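PDB 5MU5: DUF115 domain-containing protein from Magnetospirillum magneticum AMB-1, which is a Maf glycosyltransferase involved in flagella formation, probably by attaching sugar to flagellin. Local coordinates for residues 16-21 with 165-170; 129-134 with 161-166; 295-300 with 511-516; 408-413 with 507-512. All blocks are in the same frame, centred on the assembly; numbering follows the deposited sequence.

Contact 1: 16-21 with 165-170; sequences LEAFLE and DWRPLL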
loop_
_atom_site.group_PDB
_atom_site.type_symbol
_atom_site.label_atom_id
_atom_site.label_comp_id
_atom_site.label_asym_id
_atom_site.label_seq_id
_atom_site.Cartn_x
_atom_site.Cartn_y
_atom_site.Cartn_z
ATOM N N LEU A 16 16.800 -20.152 25.369
ATOM C CA LEU A 16 16.237 -19.026 26.100
ATOM C C LEU A 16 17.185 -17.841 26.032
ATOM O O LEU A 16 16.752 -16.698 25.842
ATOM C CB LEU A 16 15.934 -19.402 27.550
ATOM C CG LEU A 16 15.294 -18.306 28.397
ATOM C CD1 LEU A 16 13.985 -17.842 27.770
ATOM C CD2 LEU A 16 15.049 -18.794 29.817
ATOM N N GLU A 17 18.476 -18.113 26.145
ATOM C CA GLU A 17 19.489 -17.059 26.035
ATOM C C GLU A 17 19.418 -16.356 24.672
ATOM O O GLU A 17 19.468 -15.134 24.596
ATOM C CB GLU A 17 20.894 -17.636 26.261
ATOM C CG GLU A 17 21.169 -18.068 27.697
ATOM C CD GLU A 17 22.434 -18.913 27.863
ATOM O OE1 GLU A 17 22.979 -19.430 26.860
ATOM O OE2 GLU A 17 22.888 -19.075 29.016
ATOM N N ALA A 18 19.299 -17.145 23.607
ATOM C CA ALA A 18 19.246 -16.615 22.246
ATOM C C ALA A 18 18.029 -15.712 22.044
ATOM O O ALA A 18 18.153 -14.636 21.486
ATOM C CB ALA A 18 19.242 -17.746 21.235
ATOM N N PHE A 19 16.856 -16.147 22.501
ATOM C CA PHE A 19 15.683 -15.269 22.467
ATOM C C PHE A 19 15.929 -13.980 23.247
ATOM O O PHE A 19 15.658 -12.902 22.739
ATOM C CB PHE A 19 14.431 -15.967 22.991
ATOM C CG PHE A 19 13.755 -16.844 21.969
ATOM C CD1 PHE A 19 12.874 -16.296 21.044
ATOM C CD2 PHE A 19 14.003 -18.189 21.922
ATOM C CE1 PHE A 19 12.259 -17.090 20.095
ATOM C CE2 PHE A 19 13.382 -18.991 20.983
ATOM C CZ PHE A 19 12.506 -18.448 20.073
ATOM N N LEU A 20 16.468 -14.081 24.459
ATOM C CA LEU A 20 16.699 -12.876 25.262
ATOM C C LEU A 20 17.676 -11.915 24.607
ATOM O O LEU A 20 17.580 -10.710 24.797
ATOM C CB LEU A 20 17.188 -13.235 26.647
ATOM C CG LEU A 20 16.110 -13.845 27.538
ATOM C CD1 LEU A 20 16.728 -14.562 28.735
ATOM C CD2 LEU A 20 15.144 -12.771 27.989
ATOM N N GLU A 21 18.600 -12.459 23.830
ATOM C CA GLU A 21 19.593 -11.669 23.127
ATOM C C GLU A 21 19.072 -11.087 21.798
ATOM O O GLU A 21 19.270 -9.918 21.499
ATOM C CB GLU A 21 20.819 -12.554 22.843
ATOM C CG GLU A 21 21.956 -11.847 22.117
ATOM C CD GLU A 21 23.096 -12.779 21.748
ATOM O OE1 GLU A 21 23.090 -13.962 22.148
ATOM O OE2 GLU A 21 24.019 -12.307 21.066
ATOM N N ASP A 165 16.641 -26.188 17.539
ATOM C CA ASP A 165 17.880 -25.454 17.678
ATOM C C ASP A 165 17.592 -24.020 17.206
ATOM O O ASP A 165 17.766 -23.684 16.044
ATOM C CB ASP A 165 18.998 -26.098 16.851
ATOM C CG ASP A 165 20.376 -25.577 17.236
ATOM O OD1 ASP A 165 20.464 -24.526 17.909
ATOM O OD2 ASP A 165 21.378 -26.222 16.867
ATOM N N TRP A 166 17.146 -23.181 18.132
ATOM C CA TRP A 166 16.717 -21.833 17.811
ATOM C C TRP A 166 17.787 -20.789 17.495
ATOM O O TRP A 166 17.504 -19.796 16.819
ATOM C CB TRP A 166 15.884 -21.304 18.960
ATOM C CG TRP A 166 14.487 -21.744 18.946
ATOM C CD1 TRP A 166 13.889 -22.617 19.803
ATOM C CD2 TRP A 166 13.482 -21.305 18.043
ATOM N NE1 TRP A 166 12.565 -22.739 19.493
ATOM C CE2 TRP A 166 12.285 -21.953 18.405
ATOM C CE3 TRP A 166 13.476 -20.426 16.953
ATOM C CZ2 TRP A 166 11.074 -21.749 17.715
ATOM C CZ3 TRP A 166 12.281 -20.221 16.256
ATOM C CH2 TRP A 166 11.093 -20.881 16.642
ATOM N N ARG A 167 18.992 -20.976 18.001
ATOM C CA ARG A 167 20.031 -19.972 17.834
ATOM C C ARG A 167 20.371 -19.643 16.379
ATOM O O ARG A 167 20.447 -18.484 16.045
ATOM C CB ARG A 167 21.308 -20.291 18.640
ATOM C CG ARG A 167 22.411 -19.261 18.381
ATOM C CD ARG A 167 23.539 -19.252 19.388
ATOM N NE ARG A 167 23.181 -18.556 20.620
ATOM C CZ ARG A 167 23.258 -17.237 20.807
ATOM N NH1 ARG A 167 23.656 -16.419 19.841
ATOM N NH2 ARG A 167 22.911 -16.724 21.974
ATOM N N PRO A 168 20.591 -20.655 15.524
ATOM C CA PRO A 168 20.884 -20.332 14.131
ATOM C C PRO A 168 19.734 -19.562 13.467
ATOM O O PRO A 168 19.984 -18.705 12.637
ATOM C CB PRO A 168 21.070 -21.705 13.488
ATOM C CG PRO A 168 21.472 -22.605 14.612
ATOM C CD PRO A 168 20.649 -22.111 15.766
ATOM N N LEU A 169 18.492 -19.829 13.862
ATOM C CA LEU A 169 17.358 -19.064 13.343
ATOM C C LEU A 169 17.372 -17.631 13.849
ATOM O O LEU A 169 17.322 -16.683 13.063
ATOM C CB LEU A 169 16.042 -19.721 13.742
ATOM C CG LEU A 169 15.791 -21.062 13.069
ATOM C CD1 LEU A 169 14.550 -21.741 13.627
ATOM C CD2 LEU A 169 15.635 -20.820 11.583
ATOM N N LEU A 170 17.452 -17.475 15.167
ATOM C CA LEU A 170 17.471 -16.149 15.775
ATOM C C LEU A 170 18.654 -15.312 15.317
ATOM O O LEU A 170 18.545 -14.098 15.197
ATOM C CB LEU A 170 17.468 -16.277 17.292
ATOM C CG LEU A 170 16.125 -16.746 17.827
ATOM C CD1 LEU A 170 16.282 -17.417 19.176
ATOM C CD2 LEU A 170 15.165 -15.567 17.886
#

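Contact 2: 129-134 with 161-166; sequences LGLGYQ and LSTVDW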
loop_
_atom_site.group_PDB
_atom_site.type_symbol
_atom_site.label_atom_id
_atom_site.label_comp_id
_atom_site.label_asym_id
_atom_site.label_seq_id
_atom_site.Cartn_x
_atom_site.Cartn_y
_atom_site.Cartn_z
ATOM N N LEU A 129 3.822 -24.191 14.605
ATOM C CA LEU A 129 5.169 -24.611 14.938
ATOM C C LEU A 129 5.091 -25.997 15.549
ATOM O O LEU A 129 5.818 -26.900 15.145
ATOM C CB LEU A 129 5.809 -23.639 15.931
ATOM C CG LEU A 129 7.193 -23.997 16.481
ATOM C CD1 LEU A 129 8.240 -23.922 15.393
ATOM C CD2 LEU A 129 7.549 -23.055 17.602
ATOM N N GLY A 130 4.199 -26.164 16.521
ATOM C CA GLY A 130 4.165 -27.392 17.273
ATOM C C GLY A 130 5.489 -27.434 18.006
ATOM O O GLY A 130 5.919 -26.406 18.534
ATOM N N LEU A 131 6.145 -28.597 17.997
ATOM C CA LEU A 131 7.466 -28.733 18.579
ATOM C C LEU A 131 8.569 -28.493 17.571
ATOM O O LEU A 131 9.738 -28.632 17.890
ATOM C CB LEU A 131 7.623 -30.088 19.273
ATOM C CG LEU A 131 6.766 -30.207 20.546
ATOM C CD1 LEU A 131 6.933 -31.572 21.196
ATOM C CD2 LEU A 131 7.104 -29.119 21.555
ATOM N N GLY A 132 8.205 -28.112 16.353
ATOM C CA GLY A 132 9.192 -27.707 15.363
ATOM C C GLY A 132 9.994 -28.796 14.701
ATOM O O GLY A 132 11.015 -28.518 14.083
ATOM N N TYR A 133 9.541 -30.039 14.806
ATOM C CA TYR A 133 10.207 -31.159 14.132
ATOM C C TYR A 133 10.368 -30.928 12.604
ATOM O O TYR A 133 11.337 -31.373 12.004
ATOM C CB TYR A 133 9.433 -32.456 14.381
ATOM C CG TYR A 133 9.415 -32.923 15.825
ATOM C CD1 TYR A 133 10.602 -33.064 16.538
ATOM C CD2 TYR A 133 8.223 -33.261 16.460
ATOM C CE1 TYR A 133 10.609 -33.506 17.846
ATOM C CE2 TYR A 133 8.215 -33.712 17.770
ATOM C CZ TYR A 133 9.420 -33.828 18.460
ATOM O OH TYR A 133 9.462 -34.268 19.763
ATOM N N GLN A 134 9.432 -30.220 11.981
ATOM C CA GLN A 134 9.530 -29.924 10.547
ATOM C C GLN A 134 10.665 -28.975 10.165
ATOM O O GLN A 134 11.221 -29.098 9.078
ATOM C CB GLN A 134 8.191 -29.369 9.995
ATOM C CG GLN A 134 7.732 -28.002 10.525
ATOM C CD GLN A 134 7.088 -28.050 11.912
ATOM O OE1 GLN A 134 6.999 -29.103 12.527
ATOM N NE2 GLN A 134 6.644 -26.905 12.402
ATOM N N LEU A 161 11.467 -24.950 22.972
ATOM C CA LEU A 161 12.789 -24.685 23.534
ATOM C C LEU A 161 13.521 -25.983 23.857
ATOM O O LEU A 161 14.744 -26.006 23.883
ATOM C CB LEU A 161 12.704 -23.842 24.806
ATOM C CG LEU A 161 12.132 -22.438 24.678
ATOM C CD1 LEU A 161 12.363 -21.699 25.983
ATOM C CD2 LEU A 161 12.715 -21.660 23.516
ATOM N N SER A 162 12.770 -27.050 24.105
ATOM C CA SER A 162 13.359 -28.355 24.340
ATOM C C SER A 162 13.726 -29.108 23.067
ATOM O O SER A 162 14.492 -30.061 23.124
ATOM C CB SER A 162 12.403 -29.224 25.164
ATOM O OG SER A 162 12.193 -28.642 26.430
ATOM N N THR A 163 13.200 -28.689 21.924
ATOM C CA THR A 163 13.294 -29.507 20.703
ATOM C C THR A 163 13.898 -28.865 19.463
ATOM O O THR A 163 14.360 -29.575 18.588
ATOM C CB THR A 163 11.901 -30.048 20.296
ATOM O OG1 THR A 163 10.936 -28.991 20.324
ATOM C CG2 THR A 163 11.454 -31.127 21.244
ATOM N N VAL A 164 13.885 -27.544 19.370
ATOM C CA VAL A 164 14.406 -26.869 18.202
ATOM C C VAL A 164 15.752 -26.239 18.523
ATOM O O VAL A 164 15.972 -25.797 19.639
ATOM C CB VAL A 164 13.442 -25.767 17.782
ATOM C CG1 VAL A 164 13.986 -24.981 16.605
ATOM C CG2 VAL A 164 12.091 -26.368 17.451
ATOM N N ASP A 165 16.641 -26.188 17.539
ATOM C CA ASP A 165 17.880 -25.454 17.678
ATOM C C ASP A 165 17.592 -24.020 17.206
ATOM O O ASP A 165 17.766 -23.684 16.044
ATOM C CB ASP A 165 18.998 -26.098 16.851
ATOM C CG ASP A 165 20.376 -25.577 17.236
ATOM O OD1 ASP A 165 20.464 -24.526 17.909
ATOM O OD2 ASP A 165 21.378 -26.222 16.867
ATOM N N TRP A 166 17.146 -23.181 18.132
ATOM C CA TRP A 166 16.717 -21.833 17.811
ATOM C C TRP A 166 17.787 -20.789 17.495
ATOM O O TRP A 166 17.504 -19.796 16.819
ATOM C CB TRP A 166 15.884 -21.304 18.960
ATOM C CG TRP A 166 14.487 -21.744 18.946
ATOM C CD1 TRP A 166 13.889 -22.617 19.803
ATOM C CD2 TRP A 166 13.482 -21.305 18.043
ATOM N NE1 TRP A 166 12.565 -22.739 19.493
ATOM C CE2 TRP A 166 12.285 -21.953 18.405
ATOM C CE3 TRP A 166 13.476 -20.426 16.953
ATOM C CZ2 TRP A 166 11.074 -21.749 17.715
ATOM C CZ3 TRP A 166 12.281 -20.221 16.256
ATOM C CH2 TRP A 166 11.093 -20.881 16.642
#

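Contact 3: 295-300 with 511-516; sequences QDRAVI and LKSTPD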
loop_
_atom_site.group_PDB
_atom_site.type_symbol
_atom_site.label_atom_id
_atom_site.label_comp_id
_atom_site.label_asym_id
_atom_site.label_seq_id
_atom_site.Cartn_x
_atom_site.Cartn_y
_atom_site.Cartn_z
ATOM N N GLN A 295 -27.739 26.975 0.448
ATOM C CA GLN A 295 -26.363 27.339 0.141
ATOM C C GLN A 295 -25.924 28.636 0.794
ATOM O O GLN A 295 -24.722 28.852 0.988
ATOM C CB GLN A 295 -26.107 27.410 -1.365
ATOM C CG GLN A 295 -26.701 28.620 -2.049
ATOM C CD GLN A 295 -26.368 28.632 -3.518
ATOM O OE1 GLN A 295 -25.212 28.539 -3.894
ATOM N NE2 GLN A 295 -27.382 28.741 -4.359
ATOM N N ASP A 296 -26.879 29.490 1.145
ATOM C CA ASP A 296 -26.546 30.737 1.830
ATOM C C ASP A 296 -26.007 30.546 3.271
ATOM O O ASP A 296 -25.277 31.422 3.775
ATOM C CB ASP A 296 -27.728 31.717 1.797
ATOM C CG ASP A 296 -28.951 31.189 2.518
ATOM O OD1 ASP A 296 -29.090 29.947 2.672
ATOM O OD2 ASP A 296 -29.796 32.020 2.924
ATOM N N ARG A 297 -26.335 29.416 3.906
ATOM C CA ARG A 297 -25.902 29.127 5.270
ATOM C C ARG A 297 -25.178 27.781 5.475
ATOM O O ARG A 297 -25.063 27.281 6.602
ATOM C CB ARG A 297 -27.070 29.246 6.234
ATOM C CG ARG A 297 -28.175 28.227 6.041
ATOM C CD ARG A 297 -29.362 28.607 6.910
ATOM N NE ARG A 297 -30.596 27.971 6.468
ATOM C CZ ARG A 297 -31.294 28.336 5.393
ATOM N NH1 ARG A 297 -30.878 29.342 4.618
ATOM N NH2 ARG A 297 -32.409 27.681 5.079
ATOM N N ALA A 298 -24.660 27.213 4.398
ATOM C CA ALA A 298 -23.823 26.024 4.490
ATOM C C ALA A 298 -22.644 26.162 3.549
ATOM O O ALA A 298 -22.740 26.820 2.519
ATOM C CB ALA A 298 -24.615 24.780 4.146
ATOM N N VAL A 299 -21.533 25.515 3.878
ATOM C CA VAL A 299 -20.373 25.570 3.001
ATOM C C VAL A 299 -20.534 24.465 1.977
ATOM O O VAL A 299 -20.786 23.339 2.363
ATOM C CB VAL A 299 -19.084 25.422 3.818
ATOM C CG1 VAL A 299 -17.873 25.223 2.912
ATOM C CG2 VAL A 299 -18.940 26.655 4.705
ATOM N N ILE A 300 -20.438 24.791 0.687
ATOM C CA ILE A 300 -20.576 23.793 -0.370
ATOM C C ILE A 300 -19.197 23.327 -0.822
ATOM O O ILE A 300 -18.403 24.124 -1.317
ATOM C CB ILE A 300 -21.298 24.336 -1.607
ATOM C CG1 ILE A 300 -22.632 24.989 -1.251
ATOM C CG2 ILE A 300 -21.497 23.225 -2.629
ATOM C CD1 ILE A 300 -23.596 24.120 -0.484
ATOM N N LEU A 511 -31.216 23.171 9.258
ATOM C CA LEU A 511 -29.948 23.693 9.736
ATOM C C LEU A 511 -30.179 24.748 10.805
ATOM O O LEU A 511 -31.207 25.399 10.819
ATOM C CB LEU A 511 -29.165 24.287 8.573
ATOM C CG LEU A 511 -28.938 23.354 7.384
ATOM C CD1 LEU A 511 -28.209 24.128 6.290
ATOM C CD2 LEU A 511 -28.163 22.110 7.788
ATOM N N LYS A 512 -29.210 24.916 11.696
ATOM C CA LYS A 512 -29.281 25.918 12.754
ATOM C C LYS A 512 -28.420 27.138 12.405
ATOM O O LYS A 512 -28.350 28.088 13.166
ATOM C CB LYS A 512 -28.781 25.308 14.071
ATOM C CG LYS A 512 -29.598 24.116 14.552
ATOM C CD LYS A 512 -28.840 23.295 15.592
ATOM C CE LYS A 512 -29.613 22.038 15.980
ATOM N NZ LYS A 512 -28.678 20.958 16.400
ATOM N N SER A 513 -27.771 27.117 11.251
ATOM C CA SER A 513 -26.816 28.162 10.891
ATOM C C SER A 513 -27.457 29.370 10.220
ATOM O O SER A 513 -28.614 29.342 9.857
ATOM C CB SER A 513 -25.775 27.573 9.950
ATOM O OG SER A 513 -26.433 26.911 8.883
ATOM N N THR A 514 -26.654 30.412 10.044
ATOM C CA THR A 514 -27.043 31.638 9.352
ATOM C C THR A 514 -25.990 32.039 8.318
ATOM O O THR A 514 -24.848 31.537 8.350
ATOM C CB THR A 514 -27.132 32.803 10.342
ATOM O OG1 THR A 514 -25.822 33.102 10.844
ATOM C CG2 THR A 514 -28.052 32.454 11.497
ATOM N N PRO A 515 -26.345 32.960 7.406
ATOM C CA PRO A 515 -25.306 33.445 6.486
ATOM C C PRO A 515 -24.126 34.102 7.206
ATOM O O PRO A 515 -23.002 33.976 6.742
ATOM C CB PRO A 515 -26.041 34.464 5.612
ATOM C CG PRO A 515 -27.480 34.102 5.718
ATOM C CD PRO A 515 -27.679 33.484 7.069
ATOM N N ASP A 516 -24.378 34.794 8.315
ATOM C CA ASP A 516 -23.295 35.415 9.113
ATOM C C ASP A 516 -22.336 34.379 9.685
ATOM O O ASP A 516 -21.116 34.574 9.650
ATOM C CB ASP A 516 -23.860 36.272 10.261
ATOM C CG ASP A 516 -24.429 37.614 9.778
ATOM O OD1 ASP A 516 -24.544 37.786 8.548
ATOM O OD2 ASP A 516 -24.753 38.497 10.625
#

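Contact 4: 408-413 with 507-512; sequences ELYLFG and QSLRLK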
loop_
_atom_site.group_PDB
_atom_site.type_symbol
_atom_site.label_atom_id
_atom_site.label_comp_id
_atom_site.label_asym_id
_atom_site.label_seq_id
_atom_site.Cartn_x
_atom_site.Cartn_y
_atom_site.Cartn_z
ATOM N N GLU A 408 -20.318 19.173 11.377
ATOM C CA GLU A 408 -21.629 18.794 10.936
ATOM C C GLU A 408 -21.544 18.676 9.418
ATOM O O GLU A 408 -21.343 19.655 8.714
ATOM C CB GLU A 408 -22.658 19.821 11.373
ATOM C CG GLU A 408 -24.102 19.342 11.218
ATOM C CD GLU A 408 -25.123 20.417 11.577
ATOM O OE1 GLU A 408 -24.814 21.258 12.438
ATOM O OE2 GLU A 408 -26.235 20.420 11.018
ATOM N N LEU A 409 -21.670 17.458 8.922
ATOM C CA LEU A 409 -21.447 17.159 7.514
ATOM C C LEU A 409 -22.662 16.544 6.889
ATOM O O LEU A 409 -23.274 15.676 7.482
ATOM C CB LEU A 409 -20.334 16.120 7.369
ATOM C CG LEU A 409 -18.875 16.529 7.336
ATOM C CD1 LEU A 409 -18.479 17.367 8.532
ATOM C CD2 LEU A 409 -18.023 15.274 7.280
ATOM N N TYR A 410 -22.964 16.966 5.666
ATOM C CA TYR A 410 -24.043 16.380 4.893
ATOM C C TYR A 410 -23.483 15.902 3.575
ATOM O O TYR A 410 -22.850 16.667 2.841
ATOM C CB TYR A 410 -25.156 17.385 4.674
ATOM C CG TYR A 410 -25.815 17.785 5.966
ATOM C CD1 TYR A 410 -25.282 18.787 6.755
ATOM C CD2 TYR A 410 -26.957 17.137 6.419
ATOM C CE1 TYR A 410 -25.871 19.136 7.953
ATOM C CE2 TYR A 410 -27.559 17.488 7.611
ATOM C CZ TYR A 410 -27.006 18.484 8.371
ATOM O OH TYR A 410 -27.600 18.846 9.553
ATOM N N LEU A 411 -23.698 14.628 3.281
ATOM C CA LEU A 411 -23.284 14.076 1.998
ATOM C C LEU A 411 -24.425 14.031 0.983
ATOM O O LEU A 411 -25.508 13.535 1.252
ATOM C CB LEU A 411 -22.718 12.677 2.164
ATOM C CG LEU A 411 -21.661 12.452 3.235
ATOM C CD1 LEU A 411 -21.334 10.965 3.221
ATOM C CD2 LEU A 411 -20.412 13.296 3.042
ATOM N N PHE A 412 -24.146 14.539 -0.203
ATOM C CA PHE A 412 -25.068 14.509 -1.311
ATOM C C PHE A 412 -24.315 13.953 -2.515
ATOM O O PHE A 412 -23.122 14.233 -2.700
ATOM C CB PHE A 412 -25.565 15.916 -1.628
ATOM C CG PHE A 412 -26.320 16.563 -0.510
ATOM C CD1 PHE A 412 -25.653 17.311 0.437
ATOM C CD2 PHE A 412 -27.692 16.465 -0.440
ATOM C CE1 PHE A 412 -26.351 17.944 1.456
ATOM C CE2 PHE A 412 -28.396 17.072 0.576
ATOM C CZ PHE A 412 -27.730 17.819 1.522
ATOM N N GLY A 413 -25.001 13.147 -3.312
ATOM C CA GLY A 413 -24.415 12.572 -4.513
ATOM C C GLY A 413 -23.228 11.669 -4.251
ATOM O O GLY A 413 -22.369 11.527 -5.117
ATOM N N GLN A 507 -35.373 16.094 2.686
ATOM C CA GLN A 507 -36.575 16.788 3.129
ATOM C C GLN A 507 -36.615 16.975 4.649
ATOM O O GLN A 507 -37.337 17.811 5.137
ATOM C CB GLN A 507 -37.827 16.038 2.705
ATOM C CG GLN A 507 -37.990 15.886 1.213
ATOM C CD GLN A 507 -39.385 15.402 0.876
ATOM O OE1 GLN A 507 -40.360 16.124 1.083
ATOM N NE2 GLN A 507 -39.495 14.181 0.364
ATOM N N SER A 508 -35.866 16.183 5.401
ATOM C CA SER A 508 -35.844 16.317 6.863
ATOM C C SER A 508 -34.717 17.205 7.343
ATOM O O SER A 508 -34.633 17.478 8.530
ATOM C CB SER A 508 -35.685 14.954 7.531
ATOM O OG SER A 508 -36.807 14.136 7.277
ATOM N N LEU A 509 -33.856 17.647 6.431
ATOM C CA LEU A 509 -32.721 18.477 6.796
ATOM C C LEU A 509 -33.173 19.837 7.307
ATOM O O LEU A 509 -33.903 20.523 6.620
ATOM C CB LEU A 509 -31.813 18.646 5.581
ATOM C CG LEU A 509 -30.572 19.530 5.681
ATOM C CD1 LEU A 509 -29.492 19.027 4.729
ATOM C CD2 LEU A 509 -30.891 20.989 5.396
ATOM N N ARG A 510 -32.757 20.202 8.519
ATOM C CA ARG A 510 -33.004 21.540 9.094
ATOM C C ARG A 510 -31.677 22.001 9.664
ATOM O O ARG A 510 -31.086 21.308 10.485
ATOM C CB ARG A 510 -34.017 21.522 10.252
ATOM C CG ARG A 510 -35.439 21.101 9.912
ATOM C CD ARG A 510 -36.150 22.080 8.976
ATOM N NE ARG A 510 -37.527 21.661 8.708
ATOM C CZ ARG A 510 -37.885 20.671 7.889
ATOM N NH1 ARG A 510 -36.978 19.947 7.230
ATOM N NH2 ARG A 510 -39.171 20.385 7.730
ATOM N N LEU A 511 -31.216 23.171 9.258
ATOM C CA LEU A 511 -29.948 23.693 9.736
ATOM C C LEU A 511 -30.179 24.748 10.805
ATOM O O LEU A 511 -31.207 25.399 10.819
ATOM C CB LEU A 511 -29.165 24.287 8.573
ATOM C CG LEU A 511 -28.938 23.354 7.384
ATOM C CD1 LEU A 511 -28.209 24.128 6.290
ATOM C CD2 LEU A 511 -28.163 22.110 7.788
ATOM N N LYS A 512 -29.210 24.916 11.696
ATOM C CA LYS A 512 -29.281 25.918 12.754
ATOM C C LYS A 512 -28.420 27.138 12.405
ATOM O O LYS A 512 -28.350 28.088 13.166
ATOM C CB LYS A 512 -28.781 25.308 14.071
ATOM C CG LYS A 512 -29.598 24.116 14.552
ATOM C CD LYS A 512 -28.840 23.295 15.592
ATOM C CE LYS A 512 -29.613 22.038 15.980
ATOM N NZ LYS A 512 -28.678 20.958 16.400
HETATM O O HOH W 1 -30.329 18.159 9.781
#

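Contact 1: 16-21 with 165-170
Arg-167 reaches across Ala-18 to Glu-21 where two helices, 9-22 and 166-171, pack almost parallel, their short segments 16° apart. The arginine chain runs outward from a CB 4.2 Å from Ala-18 CB. CG stands anti to the backbone N (chi1 177°), and the bend at chi3 then lays one guanidinium face over that methyl, NE and CZ each 4.1 Å from Ala-18 CB. At the tip, NH2 meets Glu-21 OE1 at 2.8 Å, nearly straight and in the guanidinium plane, while NH1 adds a weak bond to the same oxygen. Each has a second partner: Arg-167 NH1 also pairs with Glu-171 and Glu-21 OE2 with Arg-174. Deeper in, the edge of Phe-19 points at the face of the Trp-166 five-membered ring in a T-shaped pair, centroids 4.9 Å apart, with helix 24-32 and strand 180-183 packing around Phe-19. Leu-170 CD1 sits over the middle of the Phe-19 ring, 3.7 Å from its centroid. An alanine in place of Phe-19 is likely to open a gap between the helices and leave the indole face and the Leu-170 methyl without their aromatic partner. The same Leu-170 CD1 touches Ala-18 CB at 3.6 Å.

Contact 2: 129-134 with 161-166
Thr-163 and Leu-131 send their side chains past each other at about a right angle. The threonine OG1 sits between the backbone N and the carbonyl carbon (chi1 48°), which brings it to the leucine's backbone, and it donates to Leu-131 O at 2.7 Å, in the carbonyl plane and on a lone pair. The same rotation turns CG2 obliquely toward Tyr-133, 4.0 Å from its OH; the OH itself hydrogen-bonds to Leu-47 O. Val-164 turns CG2 onto the turn: the methyl is 3.3 Å from Leu-131 O and 3.8 Å from Gly-132 CA, and a CB on Gly-132 would probably clash with it. Leu-129 and Trp-166 approach from opposite directions, CD2 meeting the indole at its edge, 3.8 Å from CZ2. Within the loop, Leu-129 O takes two donors from opposite faces of its plane, Gly-132 N and Gln-134 NE2, the latter at 2.9 Å. Glu-151 receives the backbone N of both Leu-129 and Gly-130. This type II' turn, Leu-129 to Gly-132, joins strand 123-127, a central strand of a parallel sheet of order 3-2-1-4, to helix 134-142, consistent with the glycine-rich first loop of a Rossmann-like fold.

Contact 3: 295-300 with 511-516
Pro-515, the first residue of helix 515-528, lies beside Asp-296 in the segment 295-298, leading into strand 299-303; the two side chains run next to each other in the same direction. Here the proline's CA comes 3.4 Å from Asp-296 O in a CA-H...O contact. Just ahead of it, Thr-514 is the N-cap, its OG1 holding Met-517 N. Ser-513 makes the one conventional hydrogen bond across the contact: OG donates to Arg-297 O at 2.7 Å, tilted 24° out of the carbonyl plane. The segment 295-298 follows helix 284-294, which crosses over between neighbouring parallel strands 275-278 and 299-303 of the large mixed sheet, so the start of helix 515-528 rests on the helix-to-strand connection of a beta-alpha-beta crossover. Arg-297 has the largest share of the packing. Its CG lies between the backbone N and the carbonyl carbon (chi1 66°), and the extended chain runs along the coil 511-514, with CD 3.1 Å from Ser-513 O and CG 4.1 Å from Leu-511 CD1. The arginine NH1 meets Asp-296 OD1 at 2.7 Å. With an alanine here, Asp-296 is likely to lose this charge partner and the Leu-511 methyl the chain that packs on it. Ala-298 CB touches Leu-511 CD1 at 4.2 Å.

Contact 4: 408-413 with 507-512
With CG anti to its backbone N (chi1 177°), Leu-509 reaches toward strand 408-412 and sets CD1 over a face of the Tyr-410 ring; the tyrosine, its CG anti to the carbonyl carbon (chi1 -65°), leans out from the strand to meet it. The methyl is 4.0 Å from the ring centroid, a CH-pi contact displaced 30° from the normal. That methyl also works at the edge of a second ring, lying in the plane of Phe-412 and 3.9 Å from its CZ, so one leucine branch fills the corner between two aromatics. Farther along, Leu-511 slides past Tyr-410 in the opposite direction, CD2 coming obliquely to within 3.8 Å of CE1. Glu-408, Tyr-410 and Phe-412 all belong to one strand of the mixed sheet, between 275-278 and 488-491, and the coil 507-512 runs alongside them in roughly the opposite direction. Phe-490 stacks on Tyr-410, and Phe-276 meets Phe-412 edge-to-face. At the phenol end the chemistry turns polar. Tyr-410 OH donates to the anti lone pair of Glu-408 OE2 at 2.5 Å and accepts from a water at 2.8 Å, which in turn takes a weak bond from Arg-510 N. Arg-510 points away from the strand and folds back on its own segment, NH1 reaching Gln-507 O at 3.0 Å and Leu-509 O from above the carbonyl plane. Apolar packing therefore holds the coil to the strand, while the hydroxyl is probably held in place by carboxylate and water and provides a water-mediated link, albeit a weak one, to the coil backbone.

In the fold
The four contacts fall into two pairs at opposite ends of the chain. Contacts 1 and 2 share Trp-166, their centres about 12 Å apart, and both serve the N-terminal domain with its four-stranded parallel sheet; contacts 3 and 4 share Leu-511, their centres about 11 Å apart, and tie one coil to the large mixed sheet. Between the pairs the centres lie about 60 to 68 Å apart. Contact 2 is the buried one, relying on a hydroxyl-to-carbonyl bond and close fit around glycine. The other three are partly buried: contact 1 joins an aromatic interior to a salt bridge at the surface, contact 3 is mostly backbone and arginine chain, and contact 4 is leucine on aromatic rings with a water-linked phenol.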